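Local coordinates for protein group II chitinase (Ostrinia furnacalis, PDB 6JAV) that probably hydrolyses internal glycosidic bonds of chitin, as a family 18 glycosidase, this chain being one catalytic domain of a much longer chitin-binding protein, at residues A[127-139]-A[170-182]. Residues are numbered along the deposited sequence; the frame is centred on the assembly and turned at random.
Sequences WEYPKCWQVDCSK and VSPNKMVIDAGYD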
loop_
_atom_site.group_PDB
_atom_site.type_symbol
_atom_site.label_atom_id
_atom_site.label_comp_id
_atom_site.label_asym_id
_atom_site.label_seq_id
_atom_site.Cartn_x
_atom_site.Cartn_y
_atom_site.Cartn_z
ATOM N N TRP A 127 10.705 -2.656 -1.548
ATOM C CA TRP A 127 11.762 -2.376 -0.576
ATOM C C TRP A 127 11.435 -1.040 0.094
ATOM O O TRP A 127 11.299 -0.010 -0.585
ATOM C CB TRP A 127 13.097 -2.285 -1.315
ATOM C CG TRP A 127 14.284 -1.918 -0.434
ATOM C CD1 TRP A 127 14.364 -1.940 0.930
ATOM C CD2 TRP A 127 15.568 -1.519 -0.911
ATOM N NE1 TRP A 127 15.648 -1.542 1.343
ATOM C CE2 TRP A 127 16.387 -1.268 0.221
ATOM C CE3 TRP A 127 16.097 -1.324 -2.189
ATOM C CZ2 TRP A 127 17.719 -0.842 0.097
ATOM C CZ3 TRP A 127 17.419 -0.925 -2.312
ATOM C CH2 TRP A 127 18.210 -0.676 -1.173
ATOM N N GLU A 128 11.317 -1.038 1.428
ATOM C CA GLU A 128 10.939 0.169 2.187
ATOM C C GLU A 128 12.116 0.593 3.074
ATOM O O GLU A 128 12.169 0.231 4.248
ATOM C CB GLU A 128 9.651 -0.108 3.009
ATOM C CG GLU A 128 8.490 -0.522 2.077
ATOM C CD GLU A 128 7.132 -0.651 2.745
ATOM O OE1 GLU A 128 6.982 -0.305 3.916
ATOM O OE2 GLU A 128 6.186 -1.080 2.039
ATOM N N TYR A 129 13.075 1.363 2.543
ATOM C CA TYR A 129 13.135 1.998 1.221
ATOM C C TYR A 129 14.620 2.065 0.863
ATOM O O TYR A 129 15.466 1.993 1.763
ATOM C CB TYR A 129 12.605 3.450 1.293
ATOM C CG TYR A 129 11.140 3.500 1.637
ATOM C CD1 TYR A 129 10.174 3.236 0.661
ATOM C CD2 TYR A 129 10.734 3.710 2.940
ATOM C CE1 TYR A 129 8.840 3.216 0.965
ATOM C CE2 TYR A 129 9.371 3.704 3.266
ATOM C CZ TYR A 129 8.444 3.478 2.255
ATOM O OH TYR A 129 7.091 3.457 2.523
ATOM N N PRO A 130 14.947 2.196 -0.423
ATOM C CA PRO A 130 16.349 2.434 -0.800
ATOM C C PRO A 130 16.870 3.640 -0.030
ATOM O O PRO A 130 16.166 4.651 0.096
ATOM C CB PRO A 130 16.270 2.730 -2.309
ATOM C CG PRO A 130 14.980 2.106 -2.772
ATOM C CD PRO A 130 14.030 2.216 -1.583
ATOM N N LYS A 131 18.087 3.508 0.529
ATOM C CA LYS A 131 18.770 4.535 1.330
ATOM C C LYS A 131 18.138 4.692 2.713
ATOM O O LYS A 131 18.799 4.509 3.744
ATOM C CB LYS A 131 18.795 5.873 0.588
ATOM C CG LYS A 131 20.078 6.667 0.733
ATOM C CD LYS A 131 20.088 7.465 1.986
ATOM C CE LYS A 131 21.388 8.293 2.071
ATOM N NZ LYS A 131 21.785 8.514 3.473
ATOM N N CYS A 132 16.840 5.016 2.746
ATOM C CA CYS A 132 16.139 5.246 4.007
ATOM C C CYS A 132 15.466 3.961 4.481
ATOM O O CYS A 132 14.241 3.783 4.369
ATOM C CB CYS A 132 15.128 6.364 3.827
ATOM S SG CYS A 132 15.857 7.829 3.027
ATOM N N TRP A 133 16.287 3.058 5.036
ATOM C CA TRP A 133 15.804 1.753 5.473
ATOM C C TRP A 133 14.779 1.954 6.571
ATOM O O TRP A 133 15.071 2.588 7.590
ATOM C CB TRP A 133 16.950 0.894 6.003
ATOM C CG TRP A 133 18.124 0.738 5.072
ATOM C CD1 TRP A 133 18.194 1.041 3.739
ATOM C CD2 TRP A 133 19.398 0.228 5.439
ATOM N NE1 TRP A 133 19.462 0.739 3.252
ATOM C CE2 TRP A 133 20.217 0.253 4.289
ATOM C CE3 TRP A 133 19.935 -0.247 6.645
ATOM C CZ2 TRP A 133 21.545 -0.179 4.310
ATOM C CZ3 TRP A 133 21.246 -0.673 6.662
ATOM C CH2 TRP A 133 22.039 -0.644 5.507
ATOM N N GLN A 134 13.565 1.441 6.359
ATOM C CA GLN A 134 12.453 1.708 7.285
ATOM C C GLN A 134 12.346 3.195 7.654
ATOM O O GLN A 134 12.143 3.559 8.821
ATOM C CB GLN A 134 12.498 0.794 8.511
ATOM C CG GLN A 134 12.113 -0.659 8.146
ATOM C CD GLN A 134 11.977 -1.557 9.360
ATOM O OE1 GLN A 134 12.516 -1.261 10.441
ATOM N NE2 GLN A 134 11.253 -2.667 9.200
ATOM N N VAL A 135 12.479 4.055 6.641
ATOM C CA VAL A 135 12.306 5.512 6.701
ATOM C C VAL A 135 13.490 6.237 7.333
ATOM O O VAL A 135 13.524 7.470 7.343
ATOM C CB VAL A 135 10.937 5.969 7.271
ATOM C CG1 VAL A 135 10.650 7.433 6.906
ATOM C CG2 VAL A 135 9.789 5.104 6.714
ATOM N N ASP A 136 14.510 5.507 7.786
ATOM C CA ASP A 136 15.647 6.157 8.458
ATOM C C ASP A 136 16.743 6.431 7.424
ATOM O O ASP A 136 17.538 5.551 7.098
ATOM C CB ASP A 136 16.148 5.286 9.597
ATOM C CG ASP A 136 17.186 5.988 10.462
ATOM O OD1 ASP A 136 17.771 7.010 10.018
ATOM O OD2 ASP A 136 17.417 5.490 11.576
ATOM N N CYS A 137 16.806 7.673 6.949
ATOM C CA CYS A 137 17.763 8.036 5.909
ATOM C C CYS A 137 19.211 8.031 6.390
ATOM O O CYS A 137 20.116 8.084 5.549
ATOM C CB CYS A 137 17.377 9.374 5.281
ATOM S SG CYS A 137 15.755 9.345 4.406
ATOM N N SER A 138 19.458 7.930 7.696
ATOM C CA SER A 138 20.830 7.774 8.181
ATOM C C SER A 138 21.382 6.361 8.009
ATOM O O SER A 138 22.596 6.159 8.160
ATOM C CB SER A 138 20.916 8.165 9.657
ATOM O OG SER A 138 20.341 7.163 10.479
ATOM N N LYS A 139 20.540 5.372 7.689
ATOM C CA LYS A 139 20.997 3.990 7.739
ATOM C C LYS A 139 21.749 3.551 6.485
ATOM O O LYS A 139 22.744 2.826 6.583
ATOM C CB LYS A 139 19.812 3.061 8.015
ATOM C CG LYS A 139 19.233 3.196 9.405
ATOM C CD LYS A 139 20.180 2.595 10.432
ATOM C CE LYS A 139 19.695 2.868 11.856
ATOM N NZ LYS A 139 20.281 4.122 12.409
ATOM N N VAL A 170 6.172 2.652 -3.662
ATOM C CA VAL A 170 7.165 3.680 -3.356
ATOM C C VAL A 170 6.679 4.656 -2.278
ATOM O O VAL A 170 5.484 4.866 -2.063
ATOM C CB VAL A 170 7.568 4.463 -4.621
ATOM C CG1 VAL A 170 8.163 3.521 -5.686
ATOM C CG2 VAL A 170 6.374 5.240 -5.168
ATOM N N SER A 171 7.654 5.294 -1.611
ATOM C CA SER A 171 7.389 6.211 -0.517
ATOM C C SER A 171 6.622 7.455 -0.973
ATOM O O SER A 171 6.825 7.948 -2.085
ATOM C CB SER A 171 8.731 6.689 0.044
ATOM O OG SER A 171 8.525 7.683 1.053
ATOM N N PRO A 172 5.787 8.019 -0.100
ATOM C CA PRO A 172 5.176 9.330 -0.360
ATOM C C PRO A 172 5.951 10.497 0.236
ATOM O O PRO A 172 5.503 11.641 0.082
ATOM C CB PRO A 172 3.834 9.186 0.386
ATOM C CG PRO A 172 4.229 8.447 1.653
ATOM C CD PRO A 172 5.263 7.418 1.154
ATOM N N ASN A 173 7.063 10.226 0.919
ATOM C CA ASN A 173 7.771 11.208 1.745
ATOM C C ASN A 173 8.844 11.886 0.893
ATOM O O ASN A 173 9.730 11.212 0.370
ATOM C CB ASN A 173 8.398 10.432 2.901
ATOM C CG ASN A 173 9.225 11.280 3.841
ATOM O OD1 ASN A 173 10.104 12.021 3.424
ATOM N ND2 ASN A 173 9.037 11.056 5.134
ATOM N N LYS A 174 8.760 13.218 0.773
ATOM C CA LYS A 174 9.691 13.999 -0.047
ATOM C C LYS A 174 11.155 13.626 0.199
ATOM O O LYS A 174 11.915 13.432 -0.756
ATOM C CB LYS A 174 9.486 15.500 0.225
ATOM C CG LYS A 174 10.405 16.379 -0.615
ATOM C CD LYS A 174 10.253 17.853 -0.219
ATOM C CE LYS A 174 10.928 18.760 -1.270
ATOM N NZ LYS A 174 12.387 18.495 -1.409
ATOM N N MET A 175 11.572 13.529 1.466
ATOM C CA MET A 175 12.979 13.246 1.772
ATOM C C MET A 175 13.397 11.855 1.306
ATOM O O MET A 175 14.516 11.669 0.804
ATOM C CB MET A 175 13.234 13.375 3.272
ATOM C CG MET A 175 13.407 14.808 3.733
ATOM S SD MET A 175 11.809 15.621 3.786
ATOM C CE MET A 175 12.157 17.043 2.763
ATOM N N VAL A 176 12.516 10.861 1.488
ATOM C CA VAL A 176 12.806 9.503 1.033
ATOM C C VAL A 176 12.835 9.441 -0.482
ATOM O O VAL A 176 13.693 8.781 -1.063
ATOM C CB VAL A 176 11.781 8.514 1.626
ATOM C CG1 VAL A 176 12.052 7.113 1.096
ATOM C CG2 VAL A 176 11.865 8.548 3.150
ATOM N N ILE A 177 11.883 10.096 -1.142
ATOM C CA ILE A 177 11.871 10.136 -2.595
ATOM C C ILE A 177 13.189 10.705 -3.107
ATOM O O ILE A 177 13.818 10.155 -4.019
ATOM C CB ILE A 177 10.665 10.955 -3.093
ATOM C CG1 ILE A 177 9.312 10.286 -2.722
ATOM C CG2 ILE A 177 10.745 11.173 -4.598
ATOM C CD1 ILE A 177 8.144 11.291 -2.779
ATOM N N ASP A 178 13.608 11.834 -2.521
ATOM C CA ASP A 178 14.834 12.493 -2.960
ATOM C C ASP A 178 16.048 11.593 -2.752
ATOM O O ASP A 178 16.967 11.577 -3.585
ATOM C CB ASP A 178 15.023 13.783 -2.166
ATOM C CG ASP A 178 14.100 14.917 -2.612
ATOM O OD1 ASP A 178 13.482 14.832 -3.709
ATOM O OD2 ASP A 178 14.046 15.934 -1.851
ATOM N N ALA A 179 16.080 10.844 -1.646
ATOM C CA ALA A 179 17.260 10.064 -1.297
ATOM C C ALA A 179 17.330 8.725 -2.008
ATOM O O ALA A 179 18.433 8.257 -2.310
ATOM C CB ALA A 179 17.305 9.792 0.206
ATOM N N GLY A 180 16.194 8.091 -2.291
ATOM C CA GLY A 180 16.225 6.695 -2.674
ATOM C C GLY A 180 15.931 6.404 -4.124
ATOM O O GLY A 180 16.245 5.307 -4.583
ATOM N N TYR A 181 15.304 7.334 -4.860
ATOM C CA TYR A 181 14.758 6.999 -6.163
ATOM C C TYR A 181 15.373 7.832 -7.276
ATOM O O TYR A 181 15.305 9.064 -7.236
ATOM C CB TYR A 181 13.244 7.197 -6.185
ATOM C CG TYR A 181 12.502 6.331 -5.189
ATOM C CD1 TYR A 181 12.580 4.941 -5.219
ATOM C CD2 TYR A 181 11.666 6.912 -4.268
ATOM C CE1 TYR A 181 11.867 4.158 -4.288
ATOM C CE2 TYR A 181 10.969 6.158 -3.350
ATOM C CZ TYR A 181 11.075 4.784 -3.365
ATOM O OH TYR A 181 10.337 4.085 -2.421
ATOM N N ASP A 182 15.877 7.153 -8.303
ATOM C CA ASP A 182 16.230 7.805 -9.569
ATOM C C ASP A 182 14.929 7.813 -10.359
ATOM O O ASP A 182 14.612 6.864 -11.082
ATOM C CB ASP A 182 17.330 7.023 -10.278
ATOM C CG ASP A 182 17.836 7.719 -11.531
ATOM O OD1 ASP A 182 17.077 8.503 -12.153
ATOM O OD2 ASP A 182 19.001 7.454 -11.906
HETATM O O HOH W 1 10.237 1.474 -2.667
#
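Y129 lays one face of its ring over S171, whose CB stands 3.9 Å from the ring centroid in a CH-pi contact, 23° off the normal, while CB of E128 covers the opposite face. The start of the Y129 side chain meets V176 at about a right angle, CB to CG1 3.7 Å. V176 turns CG1 anti to its backbone N (chi1 177°), which sends this methyl to the tyrosine and leaves CG2 for CB of C132 and, at 4.1 Å, CG1 of V135. The disulfide of C132 and C137 ties the loop back on itself and lies against helix 174-180; SG of C132 touches CB of A179 at 3.7 Å. Near the end of that helix, G180 comes close to P130, its CA 3.4 Å from P130 O in a CA-H...O contact.

The hydroxyl of Y181 is gripped from two sides. It accepts a hydrogen bond from S171 N at 3.1 Å and donates to a water 2.6 Å away that lies in the plane of the Y181 ring, at its edge; this water in turn donates to W127 O, so it links the two segments. N173 caps the helix start through OD1, with weak bonds to M175 N and V176 N.

The contact packs the loop after strand 122-126 of the family 18 TIM barrel on the short helix following the neighbouring parallel strand 165-170, and the side chain of V135 lies about 4 Å from the bound inhibitor. With no direct hydrogen bond between the segments, cohesion rests on apolar packing, the CH-pi contact and one bridging water.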